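Local coordinates for manganese-dependent inorganic pyrophosphatase (Methanocaldococcus jannaschii, PDB 2EB0), which catalyses the manganese-dependent hydrolysis of diphosphate to two phosphates, as a two-domain family II inorganic pyrophosphatase carrying two metal ions per subunit, at residues I19-F24 with D123-K128; I54-G59 with F74-E79; K70-D75 with D202-D207; G80-I85 with E97-Y102. All blocks are in the same frame, centred on the assembly; numbering follows the deposited sequence.

Contact 1 of 4, residues I19-F24 with D123-K128; sequences IVLAYF and DLIGGK
Phe24 and Leu21, near the C-terminal end of helix 12-25, meet the loop 123-128 between helices 109-118 and 134-148 of the DHH domain, a small example of how a helix end and a loop distant in sequence can be joined by backbone and side chain together. The polar part is all backbone. Phe24 O accepts a weak, bent hydrogen bond from Lys128 N at 3.0 Å, with an angle of 127° at the hydrogen. Next to it Gly127 CA turns a C-H towards the same oxygen, 3.6 Å away. The chain comes this near at Gly127, whose CA lies 4.9 Å from that of Phe24. Just before it, Gly126 has a phi of 110°, a value that suits glycine. The side chain of Lys128 is poorly ordered, and only its first carbons appear to lie near Phe24 O.

The apolar part is a single methyl-to-methyl contact, Leu21 CD1 against Ile125 CD1 at 3.6 Å. Ile125 reaches it because CG1 stands between its backbone N and carbonyl carbon (chi1 65°), and the extended chi2 then carries CD1 forward to the helix.

Around this pair, Leu21 also packs on Ile63 and Val65 of strand 61-65 and on Ile113 of helix 109-118, whose Leu116 touches Ile125. Helix 134-148 covers another flank of helix 12-25, at Ile19, Val20 and Tyr23.

Contact 2 of 4, residues I54-G59 with F74-E79; sequences IESAKG and FDDLEE
Ser56 places OG anti to its own nitrogen (chi1 174°), and Asp76 swings its carboxylate between backbone N and carbonyl carbon (chi1 57°); together these rotations bring the hydroxyl to the syn side of one carboxylate oxygen. The acid belongs to a type I beta turn, Phe74 to Leu77, and the partner is the loop leading into strand 61-65 of the parallel sheet of the DHH domain. Here a turn is fixed by one carboxylate gripping successive residues of a neighbouring loop. Ser56 OG donates to the syn lone pair of Asp76 OD1 over a short 2.5 Å, while Ala57 N donates to Asp76 OD2 at 3.0 Å, nearly straight but 35° out of the carboxylate plane. Both oxygens are thus engaged, which should hold the group against rotation.

Beside this polar pair lies the Phe74 ring. Ala57 CB sits over one face, 3.7 Å from the centroid in a CH-pi contact, and Ile54 CD1 approaches the edge at Phe74 CZ, 3.5 Å away. Val5 and Ile62 of the sheet also pack on the ring. A water joins Glu55 O to both the backbone N and the carboxylate OD2 of Asp75.

Lys58 and Glu79 are both exposed: Glu79 OE2 lies against the Lys58 methylenes, 3.6 Å from Lys58 CE, with Lys58 NZ 4.9 Å away, beyond a salt bridge.

Contact 3 of 4, residues K70-D75 with D202-D207; sequences KSQSFD and DFKNFD
Lys204 crosses Gln72 at about a right angle, its CD lying 3.3 Å from Gln72 CD, in a contact between the DHH and DHHA2 domains, the two parts that enclose the active site in family II pyrophosphatases. The lysine also packs on His7, a ligand of one manganese. Asn205 follows with its backbone: its O accepts a weak hydrogen bond at 3.0 Å from Ser71 OG, which reaches it from between the serine's backbone N and carbonyl carbon (chi1 40°), and its N donates to a water that in turn donates to Ser71 O. The Asn205 amide instead uses its OD1 to accept from Tyr246. Phe206 turns a ring face to the end of the Gln72 amide, whose oxygen and nitrogen are probably interchanged in the model. Asp207 N donates to OE1 of Glu69, the residue just before segment 70-75.

Strand 204-208 is outermost, within this chain, in the mixed DHHA2 sheet, paired antiparallel with strand 211-220, where Phe206 packs on Ile215; segment 70-75 links strands 61-65 and 81-87 of the DHH sheet.

Contact 4 of 4, residues G80-I85 with E97-Y102; sequences GKLIAI and EPILYY
The last two strands of the parallel DHH-domain sheet, 81-87 and 100-103, come together here and illustrate a short parallel pairing of two bridges, Ala84 with Leu100 and Ile85 with Tyr101; the axes of the two short strand segments approach to 4.7 Å and are inclined by 19°. Ile85 bonds to the residues flanking Tyr101: Ile85 N donates to Leu100 O at 3.0 Å, and Tyr102 N donates to Ile85 O at 2.8 Å, almost straight at 175°.

On one face of the sheet, Ile85 lies over the Tyr101 ring, CB 4.0 Å from the centroid in a CH-pi contact, with Ile85 CD1 3.7 Å from Tyr101 CE2. The ring's hydroxyl is tied to Ser68 OG. The Ala84 face is plainer, Ala84 CB meeting Leu100 CD2 at 3.7 Å. Before the bridges, where the backbones stand farther apart, Ile99 CD1 packs on Leu82 CB at 3.7 Å, the two side chains crossing at about a right angle. Farther out, a water donates to both Leu82 O and Glu97 OE1.

Strand 81-87 bonds through its backbone to strand 61-65, and helix 109-118 packs on Tyr102. Strand 100-103 is outermost within this chain, but Tyr101 and Tyr102 pair antiparallel with a strand of the second subunit, so the sheet continues across the dimer.

Three of the contacts lie within the DHH domain, and contact 3 carries the network over to DHHA2. Contacts 2 and 3 share Phe74 and Asp75, and Lys70 NZ makes weak hydrogen bonds to Phe74 O and Asp75 O, which place it against the turn of contact 2. Contact 2 also meets contact 4, Leu77 CD2 being 4.0 Å from Leu82 CG, while contact 4 reaches contact 1 where Leu100 CD2 lies 3.6 Å from Ile125 O. Contacts 1 and 4 both touch the second subunit. Closeness to the metals differs: the side chain of Lys204 in contact 3 is about 4 Å from a manganese, whereas those of Leu21 in contact 1 and Ile85 in contact 4 are about 12 Å away.

Contact 1 of 4, residues I19-F24 with D123-K128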
loop_
_atom_site.group_PDB
_atom_site.type_symbol
_atom_site.label_atom_id
_atom_site.label_comp_id
_atom_site.label_asym_id
_atom_site.label_seq_id
_atom_site.Cartn_x
_atom_site.Cartn_y
_atom_site.Cartn_z
ATOM N N ILE B 19 -6.895 -19.691 -1.986
ATOM C CA ILE B 19 -7.315 -20.883 -1.261
ATOM C C ILE B 19 -6.719 -20.936 0.146
ATOM O O ILE B 19 -7.439 -21.092 1.128
ATOM C CB ILE B 19 -6.917 -22.170 -2.056
ATOM C CG1 ILE B 19 -7.862 -22.353 -3.239
ATOM C CG2 ILE B 19 -6.948 -23.392 -1.156
ATOM C CD1 ILE B 19 -7.439 -23.439 -4.185
ATOM N N VAL B 20 -5.402 -20.790 0.232
ATOM C CA VAL B 20 -4.707 -20.860 1.508
ATOM C C VAL B 20 -5.103 -19.735 2.468
ATOM O O VAL B 20 -5.357 -19.987 3.643
ATOM C CB VAL B 20 -3.177 -20.884 1.279
ATOM C CG1 VAL B 20 -2.433 -21.036 2.603
ATOM C CG2 VAL B 20 -2.832 -22.046 0.341
ATOM N N LEU B 21 -5.192 -18.504 1.975
ATOM C CA LEU B 21 -5.569 -17.408 2.856
ATOM C C LEU B 21 -7.015 -17.584 3.315
ATOM O O LEU B 21 -7.339 -17.333 4.475
ATOM C CB LEU B 21 -5.385 -16.055 2.162
ATOM C CG LEU B 21 -5.543 -14.819 3.060
ATOM C CD1 LEU B 21 -4.627 -14.940 4.271
ATOM C CD2 LEU B 21 -5.208 -13.553 2.267
ATOM N N ALA B 22 -7.877 -18.030 2.406
ATOM C CA ALA B 22 -9.279 -18.262 2.739
ATOM C C ALA B 22 -9.360 -19.302 3.851
ATOM O O ALA B 22 -10.185 -19.197 4.755
ATOM C CB ALA B 22 -10.032 -18.748 1.526
ATOM N N TYR B 23 -8.501 -20.310 3.771
ATOM C CA TYR B 23 -8.451 -21.365 4.780
ATOM C C TYR B 23 -8.092 -20.771 6.143
ATOM O O TYR B 23 -8.710 -21.097 7.150
ATOM C CB TYR B 23 -7.405 -22.411 4.383
ATOM C CG TYR B 23 -6.945 -23.317 5.501
ATOM C CD1 TYR B 23 -7.721 -24.395 5.923
ATOM C CD2 TYR B 23 -5.721 -23.102 6.128
ATOM C CE1 TYR B 23 -7.284 -25.249 6.949
ATOM C CE2 TYR B 23 -5.274 -23.941 7.152
ATOM C CZ TYR B 23 -6.060 -25.011 7.555
ATOM O OH TYR B 23 -5.612 -25.832 8.569
ATOM N N PHE B 24 -7.082 -19.903 6.166
ATOM C CA PHE B 24 -6.638 -19.268 7.405
ATOM C C PHE B 24 -7.625 -18.225 7.922
ATOM O O PHE B 24 -7.805 -18.075 9.125
ATOM C CB PHE B 24 -5.273 -18.597 7.198
ATOM C CG PHE B 24 -4.120 -19.560 7.144
ATOM C CD1 PHE B 24 -3.273 -19.582 6.049
ATOM C CD2 PHE B 24 -3.866 -20.422 8.202
ATOM C CE1 PHE B 24 -2.192 -20.445 6.005
ATOM C CE2 PHE B 24 -2.784 -21.290 8.163
ATOM C CZ PHE B 24 -1.948 -21.299 7.065
ATOM N N ASP B 123 -2.114 -14.403 12.427
ATOM C CA ASP B 123 -3.182 -13.631 13.054
ATOM C C ASP B 123 -3.012 -12.132 12.823
ATOM O O ASP B 123 -3.925 -11.352 13.076
ATOM C CB ASP B 123 -3.242 -13.943 14.552
ATOM C CG ASP B 123 -1.924 -13.696 15.256
ATOM O OD1 ASP B 123 -0.867 -14.055 14.695
ATOM O OD2 ASP B 123 -1.946 -13.153 16.381
ATOM N N LEU B 124 -1.840 -11.733 12.341
ATOM C CA LEU B 124 -1.579 -10.327 12.044
ATOM C C LEU B 124 -2.496 -9.828 10.932
ATOM O O LEU B 124 -2.812 -8.634 10.874
ATOM C CB LEU B 124 -0.122 -10.114 11.617
ATOM C CG LEU B 124 0.919 -9.841 12.710
ATOM C CD1 LEU B 124 2.316 -9.840 12.101
ATOM C CD2 LEU B 124 0.635 -8.504 13.377
ATOM N N ILE B 125 -2.915 -10.730 10.041
ATOM C CA ILE B 125 -3.800 -10.324 8.953
ATOM C C ILE B 125 -5.185 -10.946 9.071
ATOM O O ILE B 125 -5.964 -10.926 8.119
ATOM C CB ILE B 125 -3.206 -10.651 7.557
ATOM C CG1 ILE B 125 -3.072 -12.159 7.358
ATOM C CG2 ILE B 125 -1.846 -9.975 7.404
ATOM C CD1 ILE B 125 -2.513 -12.539 5.991
ATOM N N GLY B 126 -5.492 -11.484 10.249
ATOM C CA GLY B 126 -6.791 -12.091 10.466
ATOM C C GLY B 126 -6.779 -13.603 10.595
ATOM O O GLY B 126 -7.811 -14.199 10.898
ATOM N N GLY B 127 -5.619 -14.217 10.367
ATOM C CA GLY B 127 -5.489 -15.665 10.450
ATOM C C GLY B 127 -5.986 -16.270 11.750
ATOM O O GLY B 127 -6.010 -15.598 12.778
ATOM N N LYS B 128 -6.367 -17.546 11.710
ATOM C CA LYS B 128 -6.884 -18.221 12.895
ATOM C C LYS B 128 -5.962 -19.301 13.459
ATOM O O LYS B 128 -6.431 -20.284 14.031
ATOM C CB LYS B 128 -8.253 -18.835 12.590
ATOM C CG LYS B 128 -9.233 -17.881 11.919
ATOM C CD LYS B 128 -9.478 -16.641 12.760
ATOM C CE LYS B 128 -10.403 -15.666 12.049
ATOM N NZ LYS B 128 -10.655 -14.451 12.875
#

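Contact 2 of 4, residues I54-G59 with F74-E79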
loop_
_atom_site.group_PDB
_atom_site.type_symbol
_atom_site.label_atom_id
_atom_site.label_comp_id
_atom_site.label_asym_id
_atom_site.label_seq_id
_atom_site.Cartn_x
_atom_site.Cartn_y
_atom_site.Cartn_z
ATOM N N ILE B 54 -16.339 -16.193 -9.494
ATOM C CA ILE B 54 -17.278 -15.096 -9.246
ATOM C C ILE B 54 -16.930 -13.970 -10.203
ATOM O O ILE B 54 -15.861 -13.983 -10.815
ATOM C CB ILE B 54 -17.219 -14.570 -7.804
ATOM C CG1 ILE B 54 -15.803 -14.104 -7.464
ATOM C CG2 ILE B 54 -17.697 -15.642 -6.856
ATOM C CD1 ILE B 54 -15.662 -13.579 -6.065
ATOM N N GLU B 55 -17.817 -12.991 -10.332
ATOM C CA GLU B 55 -17.580 -11.897 -11.265
ATOM C C GLU B 55 -17.962 -10.529 -10.728
ATOM O O GLU B 55 -17.482 -9.508 -11.219
ATOM C CB GLU B 55 -18.359 -12.159 -12.554
ATOM C CG GLU B 55 -18.008 -13.472 -13.230
ATOM C CD GLU B 55 -19.227 -14.201 -13.763
ATOM O OE1 GLU B 55 -19.983 -13.604 -14.561
ATOM O OE2 GLU B 55 -19.426 -15.374 -13.379
ATOM N N SER B 56 -18.830 -10.506 -9.727
ATOM C CA SER B 56 -19.284 -9.249 -9.159
ATOM C C SER B 56 -18.976 -9.151 -7.671
ATOM O O SER B 56 -19.184 -10.100 -6.921
ATOM C CB SER B 56 -20.792 -9.098 -9.393
ATOM O OG SER B 56 -21.299 -7.959 -8.728
ATOM N N ALA B 57 -18.484 -7.991 -7.249
ATOM C CA ALA B 57 -18.140 -7.785 -5.852
ATOM C C ALA B 57 -19.308 -7.199 -5.079
ATOM O O ALA B 57 -19.275 -7.142 -3.850
ATOM C CB ALA B 57 -16.942 -6.860 -5.745
ATOM N N LYS B 58 -20.342 -6.769 -5.794
ATOM C CA LYS B 58 -21.506 -6.163 -5.149
ATOM C C LYS B 58 -22.065 -6.985 -3.991
ATOM O O LYS B 58 -22.376 -8.164 -4.145
ATOM C CB LYS B 58 -22.613 -5.912 -6.174
ATOM C CG LYS B 58 -23.745 -5.053 -5.641
ATOM C CD LYS B 58 -24.759 -4.725 -6.725
ATOM C CE LYS B 58 -25.847 -3.814 -6.189
ATOM N NZ LYS B 58 -26.501 -4.372 -4.970
ATOM N N GLY B 59 -22.182 -6.353 -2.829
ATOM C CA GLY B 59 -22.717 -7.032 -1.663
ATOM C C GLY B 59 -21.778 -8.039 -1.032
ATOM O O GLY B 59 -22.172 -8.779 -0.126
ATOM N N PHE B 74 -12.374 -7.034 -9.879
ATOM C CA PHE B 74 -13.794 -6.941 -10.229
ATOM C C PHE B 74 -14.055 -5.635 -10.963
ATOM O O PHE B 74 -13.483 -4.603 -10.615
ATOM C CB PHE B 74 -14.698 -6.919 -8.987
ATOM C CG PHE B 74 -14.597 -8.130 -8.115
ATOM C CD1 PHE B 74 -13.598 -8.229 -7.152
ATOM C CD2 PHE B 74 -15.547 -9.139 -8.204
ATOM C CE1 PHE B 74 -13.552 -9.313 -6.284
ATOM C CE2 PHE B 74 -15.510 -10.232 -7.339
ATOM C CZ PHE B 74 -14.513 -10.318 -6.374
ATOM N N ASP B 75 -14.939 -5.674 -11.953
ATOM C CA ASP B 75 -15.285 -4.471 -12.706
ATOM C C ASP B 75 -16.013 -3.515 -11.768
ATOM O O ASP B 75 -15.971 -2.302 -11.943
ATOM C CB ASP B 75 -16.200 -4.820 -13.878
ATOM C CG ASP B 75 -15.597 -5.860 -14.796
ATOM O OD1 ASP B 75 -14.516 -5.600 -15.362
ATOM O OD2 ASP B 75 -16.207 -6.937 -14.949
ATOM N N ASP B 76 -16.667 -4.084 -10.762
ATOM C CA ASP B 76 -17.417 -3.321 -9.779
ATOM C C ASP B 76 -16.824 -3.464 -8.381
ATOM O O ASP B 76 -17.562 -3.603 -7.399
ATOM C CB ASP B 76 -18.870 -3.805 -9.749
ATOM C CG ASP B 76 -18.989 -5.297 -9.445
ATOM O OD1 ASP B 76 -20.118 -5.762 -9.197
ATOM O OD2 ASP B 76 -17.959 -6.008 -9.463
ATOM N N LEU B 77 -15.498 -3.435 -8.290
ATOM C CA LEU B 77 -14.813 -3.564 -7.003
ATOM C C LEU B 77 -15.421 -2.579 -6.007
ATOM O O LEU B 77 -15.717 -2.930 -4.866
ATOM C CB LEU B 77 -13.320 -3.257 -7.161
ATOM C CG LEU B 77 -12.310 -4.009 -6.286
ATOM C CD1 LEU B 77 -10.998 -3.230 -6.300
ATOM C CD2 LEU B 77 -12.819 -4.172 -4.856
ATOM N N GLU B 78 -15.600 -1.344 -6.469
ATOM C CA GLU B 78 -16.161 -0.251 -5.680
ATOM C C GLU B 78 -17.432 -0.602 -4.920
ATOM O O GLU B 78 -17.606 -0.202 -3.769
ATOM C CB GLU B 78 -16.458 0.931 -6.597
ATOM C CG GLU B 78 -17.257 0.531 -7.828
ATOM C CD GLU B 78 -17.993 1.691 -8.458
ATOM O OE1 GLU B 78 -17.338 2.685 -8.833
ATOM O OE2 GLU B 78 -19.234 1.606 -8.576
ATOM N N GLU B 79 -18.332 -1.330 -5.568
ATOM C CA GLU B 79 -19.591 -1.701 -4.938
ATOM C C GLU B 79 -19.441 -2.786 -3.884
ATOM O O GLU B 79 -20.404 -3.144 -3.205
ATOM C CB GLU B 79 -20.603 -2.127 -6.000
ATOM C CG GLU B 79 -21.263 -0.949 -6.701
ATOM C CD GLU B 79 -22.299 -1.378 -7.713
ATOM O OE1 GLU B 79 -21.912 -1.727 -8.846
ATOM O OE2 GLU B 79 -23.500 -1.379 -7.371
HETATM O O HOH W 1 -15.660 -8.358 -12.877
#

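Contact 3 of 4, residues K70-D75 with D202-D207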
loop_
_atom_site.group_PDB
_atom_site.type_symbol
_atom_site.label_atom_id
_atom_site.label_comp_id
_atom_site.label_asym_id
_atom_site.label_seq_id
_atom_site.Cartn_x
_atom_site.Cartn_y
_atom_site.Cartn_z
ATOM N N LYS B 70 -7.195 -1.992 -10.362
ATOM C CA LYS B 70 -8.609 -2.013 -10.692
ATOM C C LYS B 70 -8.888 -2.832 -11.961
ATOM O O LYS B 70 -9.744 -3.717 -11.960
ATOM C CB LYS B 70 -9.117 -0.580 -10.876
ATOM C CG LYS B 70 -10.547 -0.464 -11.381
ATOM C CD LYS B 70 -11.544 -1.029 -10.387
ATOM C CE LYS B 70 -12.968 -0.908 -10.910
ATOM N NZ LYS B 70 -13.966 -1.372 -9.905
ATOM N N SER B 71 -8.162 -2.551 -13.037
ATOM C CA SER B 71 -8.392 -3.265 -14.285
ATOM C C SER B 71 -8.054 -4.762 -14.272
ATOM O O SER B 71 -8.211 -5.438 -15.287
ATOM C CB SER B 71 -7.657 -2.565 -15.435
ATOM O OG SER B 71 -6.376 -2.117 -15.034
ATOM N N GLN B 72 -7.608 -5.278 -13.130
ATOM C CA GLN B 72 -7.271 -6.696 -12.997
ATOM C C GLN B 72 -8.171 -7.361 -11.953
ATOM O O GLN B 72 -8.056 -8.560 -11.691
ATOM C CB GLN B 72 -5.810 -6.855 -12.563
ATOM C CG GLN B 72 -4.803 -6.174 -13.463
ATOM C CD GLN B 72 -3.415 -6.123 -12.850
ATOM O OE1 GLN B 72 -2.547 -5.381 -13.318
ATOM N NE2 GLN B 72 -3.192 -6.913 -11.800
ATOM N N SER B 73 -9.067 -6.573 -11.367
ATOM C CA SER B 73 -9.970 -7.053 -10.327
ATOM C C SER B 73 -11.419 -6.955 -10.808
ATOM O O SER B 73 -11.662 -6.816 -12.008
ATOM C CB SER B 73 -9.763 -6.209 -9.063
ATOM O OG SER B 73 -10.297 -6.834 -7.909
ATOM N N PHE B 74 -12.374 -7.034 -9.879
ATOM C CA PHE B 74 -13.794 -6.941 -10.229
ATOM C C PHE B 74 -14.055 -5.635 -10.963
ATOM O O PHE B 74 -13.483 -4.603 -10.615
ATOM C CB PHE B 74 -14.698 -6.919 -8.987
ATOM C CG PHE B 74 -14.597 -8.130 -8.115
ATOM C CD1 PHE B 74 -13.598 -8.229 -7.152
ATOM C CD2 PHE B 74 -15.547 -9.139 -8.204
ATOM C CE1 PHE B 74 -13.552 -9.313 -6.284
ATOM C CE2 PHE B 74 -15.510 -10.232 -7.339
ATOM C CZ PHE B 74 -14.513 -10.318 -6.374
ATOM N N ASP B 75 -14.939 -5.674 -11.953
ATOM C CA ASP B 75 -15.285 -4.471 -12.706
ATOM C C ASP B 75 -16.013 -3.515 -11.768
ATOM O O ASP B 75 -15.971 -2.302 -11.943
ATOM C CB ASP B 75 -16.200 -4.820 -13.878
ATOM C CG ASP B 75 -15.597 -5.860 -14.796
ATOM O OD1 ASP B 75 -14.516 -5.600 -15.362
ATOM O OD2 ASP B 75 -16.207 -6.937 -14.949
ATOM N N ASP B 202 -2.388 -15.030 -19.970
ATOM C CA ASP B 202 -1.761 -14.231 -18.921
ATOM C C ASP B 202 -1.621 -12.763 -19.298
ATOM O O ASP B 202 -0.544 -12.186 -19.206
ATOM C CB ASP B 202 -0.390 -14.834 -18.582
ATOM C CG ASP B 202 0.314 -14.105 -17.458
ATOM O OD1 ASP B 202 -0.352 -13.746 -16.466
ATOM O OD2 ASP B 202 1.540 -13.904 -17.560
ATOM N N PHE B 203 -2.729 -12.161 -19.707
ATOM C CA PHE B 203 -2.736 -10.764 -20.109
ATOM C C PHE B 203 -3.171 -9.877 -18.948
ATOM O O PHE B 203 -4.217 -10.108 -18.340
ATOM C CB PHE B 203 -3.698 -10.572 -21.283
ATOM C CG PHE B 203 -3.401 -9.370 -22.114
ATOM C CD1 PHE B 203 -2.626 -9.481 -23.263
ATOM C CD2 PHE B 203 -3.878 -8.118 -21.743
ATOM C CE1 PHE B 203 -2.324 -8.357 -24.033
ATOM C CE2 PHE B 203 -3.580 -6.985 -22.507
ATOM C CZ PHE B 203 -2.801 -7.106 -23.654
ATOM N N LYS B 204 -2.366 -8.864 -18.646
ATOM C CA LYS B 204 -2.674 -7.935 -17.563
ATOM C C LYS B 204 -2.931 -6.545 -18.128
ATOM O O LYS B 204 -2.237 -6.101 -19.042
ATOM C CB LYS B 204 -1.510 -7.870 -16.569
ATOM C CG LYS B 204 -1.407 -9.052 -15.639
ATOM C CD LYS B 204 -1.814 -8.659 -14.224
ATOM C CE LYS B 204 -1.788 -9.853 -13.275
ATOM N NZ LYS B 204 -0.437 -10.469 -13.186
ATOM N N ASN B 205 -3.934 -5.867 -17.588
ATOM C CA ASN B 205 -4.269 -4.519 -18.032
ATOM C C ASN B 205 -3.871 -3.516 -16.967
ATOM O O ASN B 205 -3.970 -3.812 -15.780
ATOM C CB ASN B 205 -5.765 -4.420 -18.313
ATOM C CG ASN B 205 -6.177 -5.254 -19.497
ATOM O OD1 ASN B 205 -5.524 -5.227 -20.538
ATOM N ND2 ASN B 205 -7.265 -5.998 -19.353
ATOM N N PHE B 206 -3.404 -2.343 -17.384
ATOM C CA PHE B 206 -2.985 -1.306 -16.434
ATOM C C PHE B 206 -3.467 0.077 -16.828
ATOM O O PHE B 206 -3.892 0.314 -17.963
ATOM C CB PHE B 206 -1.456 -1.192 -16.338
ATOM C CG PHE B 206 -0.754 -2.467 -15.980
ATOM C CD1 PHE B 206 -0.591 -3.479 -16.924
ATOM C CD2 PHE B 206 -0.241 -2.650 -14.698
ATOM C CE1 PHE B 206 0.072 -4.659 -16.600
ATOM C CE2 PHE B 206 0.423 -3.823 -14.356
ATOM C CZ PHE B 206 0.582 -4.835 -15.309
ATOM N N ASP B 207 -3.372 0.993 -15.871
ATOM C CA ASP B 207 -3.715 2.380 -16.107
ATOM C C ASP B 207 -2.431 3.140 -15.785
ATOM O O ASP B 207 -2.039 3.241 -14.621
ATOM C CB ASP B 207 -4.829 2.855 -15.179
ATOM C CG ASP B 207 -5.220 4.302 -15.439
ATOM O OD1 ASP B 207 -5.923 4.904 -14.599
ATOM O OD2 ASP B 207 -4.828 4.842 -16.494
HETATM O O HOH W 2 -6.237 -7.441 -16.030
#

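Contact 4 of 4, residues G80-I85 with E97-Y102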
loop_
_atom_site.group_PDB
_atom_site.type_symbol
_atom_site.label_atom_id
_atom_site.label_comp_id
_atom_site.label_asym_id
_atom_site.label_seq_id
_atom_site.Cartn_x
_atom_site.Cartn_y
_atom_site.Cartn_z
ATOM N N GLY B 80 -18.228 -3.306 -3.750
ATOM C CA GLY B 80 -17.981 -4.330 -2.760
ATOM C C GLY B 80 -17.422 -3.692 -1.506
ATOM O O GLY B 80 -17.209 -2.487 -1.464
ATOM N N LYS B 81 -17.185 -4.500 -0.483
ATOM C CA LYS B 81 -16.638 -4.012 0.776
ATOM C C LYS B 81 -15.201 -4.532 0.894
ATOM O O LYS B 81 -14.974 -5.630 1.409
ATOM C CB LYS B 81 -17.491 -4.531 1.934
ATOM C CG LYS B 81 -17.470 -3.684 3.191
ATOM C CD LYS B 81 -16.250 -3.946 4.050
ATOM C CE LYS B 81 -16.377 -3.219 5.386
ATOM N NZ LYS B 81 -15.198 -3.433 6.269
ATOM N N LEU B 82 -14.241 -3.737 0.415
ATOM C CA LEU B 82 -12.822 -4.103 0.446
ATOM C C LEU B 82 -12.289 -4.193 1.878
ATOM O O LEU B 82 -12.184 -3.179 2.571
ATOM C CB LEU B 82 -11.998 -3.075 -0.334
ATOM C CG LEU B 82 -10.950 -3.574 -1.336
ATOM C CD1 LEU B 82 -9.983 -2.433 -1.662
ATOM C CD2 LEU B 82 -10.189 -4.760 -0.764
ATOM N N ILE B 83 -11.944 -5.406 2.307
ATOM C CA ILE B 83 -11.424 -5.659 3.651
ATOM C C ILE B 83 -9.890 -5.591 3.734
ATOM O O ILE B 83 -9.331 -4.980 4.652
ATOM C CB ILE B 83 -11.849 -7.064 4.158
ATOM C CG1 ILE B 83 -13.374 -7.176 4.200
ATOM C CG2 ILE B 83 -11.235 -7.340 5.535
ATOM C CD1 ILE B 83 -14.037 -6.341 5.283
ATOM N N ALA B 84 -9.205 -6.224 2.786
ATOM C CA ALA B 84 -7.744 -6.233 2.819
ATOM C C ALA B 84 -7.100 -6.507 1.471
ATOM O O ALA B 84 -7.764 -6.894 0.511
ATOM C CB ALA B 84 -7.250 -7.289 3.835
ATOM N N ILE B 85 -5.793 -6.289 1.420
ATOM C CA ILE B 85 -5.010 -6.559 0.227
ATOM C C ILE B 85 -3.685 -7.165 0.677
ATOM O O ILE B 85 -2.960 -6.562 1.474
ATOM C CB ILE B 85 -4.728 -5.279 -0.592
ATOM C CG1 ILE B 85 -6.041 -4.715 -1.154
ATOM C CG2 ILE B 85 -3.775 -5.600 -1.728
ATOM C CD1 ILE B 85 -5.868 -3.475 -2.013
ATOM N N GLU B 97 -11.229 4.171 2.569
ATOM C CA GLU B 97 -11.109 4.108 4.018
ATOM C C GLU B 97 -9.896 3.261 4.378
ATOM O O GLU B 97 -9.412 2.481 3.553
ATOM C CB GLU B 97 -12.353 3.465 4.628
ATOM C CG GLU B 97 -12.550 2.026 4.195
ATOM C CD GLU B 97 -13.300 1.197 5.217
ATOM O OE1 GLU B 97 -13.545 0.005 4.944
ATOM O OE2 GLU B 97 -13.642 1.729 6.293
ATOM N N PRO B 98 -9.391 3.405 5.614
ATOM C CA PRO B 98 -8.228 2.629 6.055
ATOM C C PRO B 98 -8.526 1.148 5.897
ATOM O O PRO B 98 -9.623 0.688 6.201
ATOM C CB PRO B 98 -8.067 3.043 7.510
ATOM C CG PRO B 98 -8.478 4.482 7.473
ATOM C CD PRO B 98 -9.750 4.417 6.623
ATOM N N ILE B 99 -7.529 0.409 5.430
ATOM C CA ILE B 99 -7.681 -1.009 5.165
ATOM C C ILE B 99 -6.444 -1.777 5.586
ATOM O O ILE B 99 -5.382 -1.187 5.766
ATOM C CB ILE B 99 -7.921 -1.195 3.644
ATOM C CG1 ILE B 99 -9.419 -1.269 3.372
ATOM C CG2 ILE B 99 -7.148 -2.385 3.106
ATOM C CD1 ILE B 99 -9.773 -1.138 1.915
ATOM N N LEU B 100 -6.588 -3.085 5.781
ATOM C CA LEU B 100 -5.427 -3.903 6.099
ATOM C C LEU B 100 -4.745 -4.053 4.739
ATOM O O LEU B 100 -5.345 -4.545 3.774
ATOM C CB LEU B 100 -5.828 -5.279 6.614
ATOM C CG LEU B 100 -4.686 -6.306 6.583
ATOM C CD1 LEU B 100 -3.603 -5.942 7.583
ATOM C CD2 LEU B 100 -5.241 -7.669 6.896
ATOM N N TYR B 101 -3.505 -3.599 4.649
ATOM C CA TYR B 101 -2.780 -3.693 3.395
ATOM C C TYR B 101 -1.406 -4.247 3.705
ATOM O O TYR B 101 -0.665 -3.658 4.484
ATOM C CB TYR B 101 -2.655 -2.312 2.757
ATOM C CG TYR B 101 -2.274 -2.350 1.304
ATOM C CD1 TYR B 101 -1.109 -2.995 0.881
ATOM C CD2 TYR B 101 -3.084 -1.760 0.342
ATOM C CE1 TYR B 101 -0.764 -3.053 -0.467
ATOM C CE2 TYR B 101 -2.749 -1.812 -1.007
ATOM C CZ TYR B 101 -1.587 -2.461 -1.402
ATOM O OH TYR B 101 -1.255 -2.507 -2.732
ATOM N N TYR B 102 -1.070 -5.383 3.105
ATOM C CA TYR B 102 0.231 -5.984 3.350
ATOM C C TYR B 102 0.864 -6.509 2.067
ATOM O O TYR B 102 0.398 -7.500 1.487
ATOM C CB TYR B 102 0.105 -7.115 4.378
ATOM C CG TYR B 102 1.431 -7.712 4.798
ATOM C CD1 TYR B 102 2.527 -6.894 5.091
ATOM C CD2 TYR B 102 1.594 -9.093 4.907
ATOM C CE1 TYR B 102 3.746 -7.439 5.475
ATOM C CE2 TYR B 102 2.812 -9.647 5.296
ATOM C CZ TYR B 102 3.883 -8.816 5.576
ATOM O OH TYR B 102 5.093 -9.357 5.945
HETATM O O HOH W 3 -13.251 -0.651 2.308
#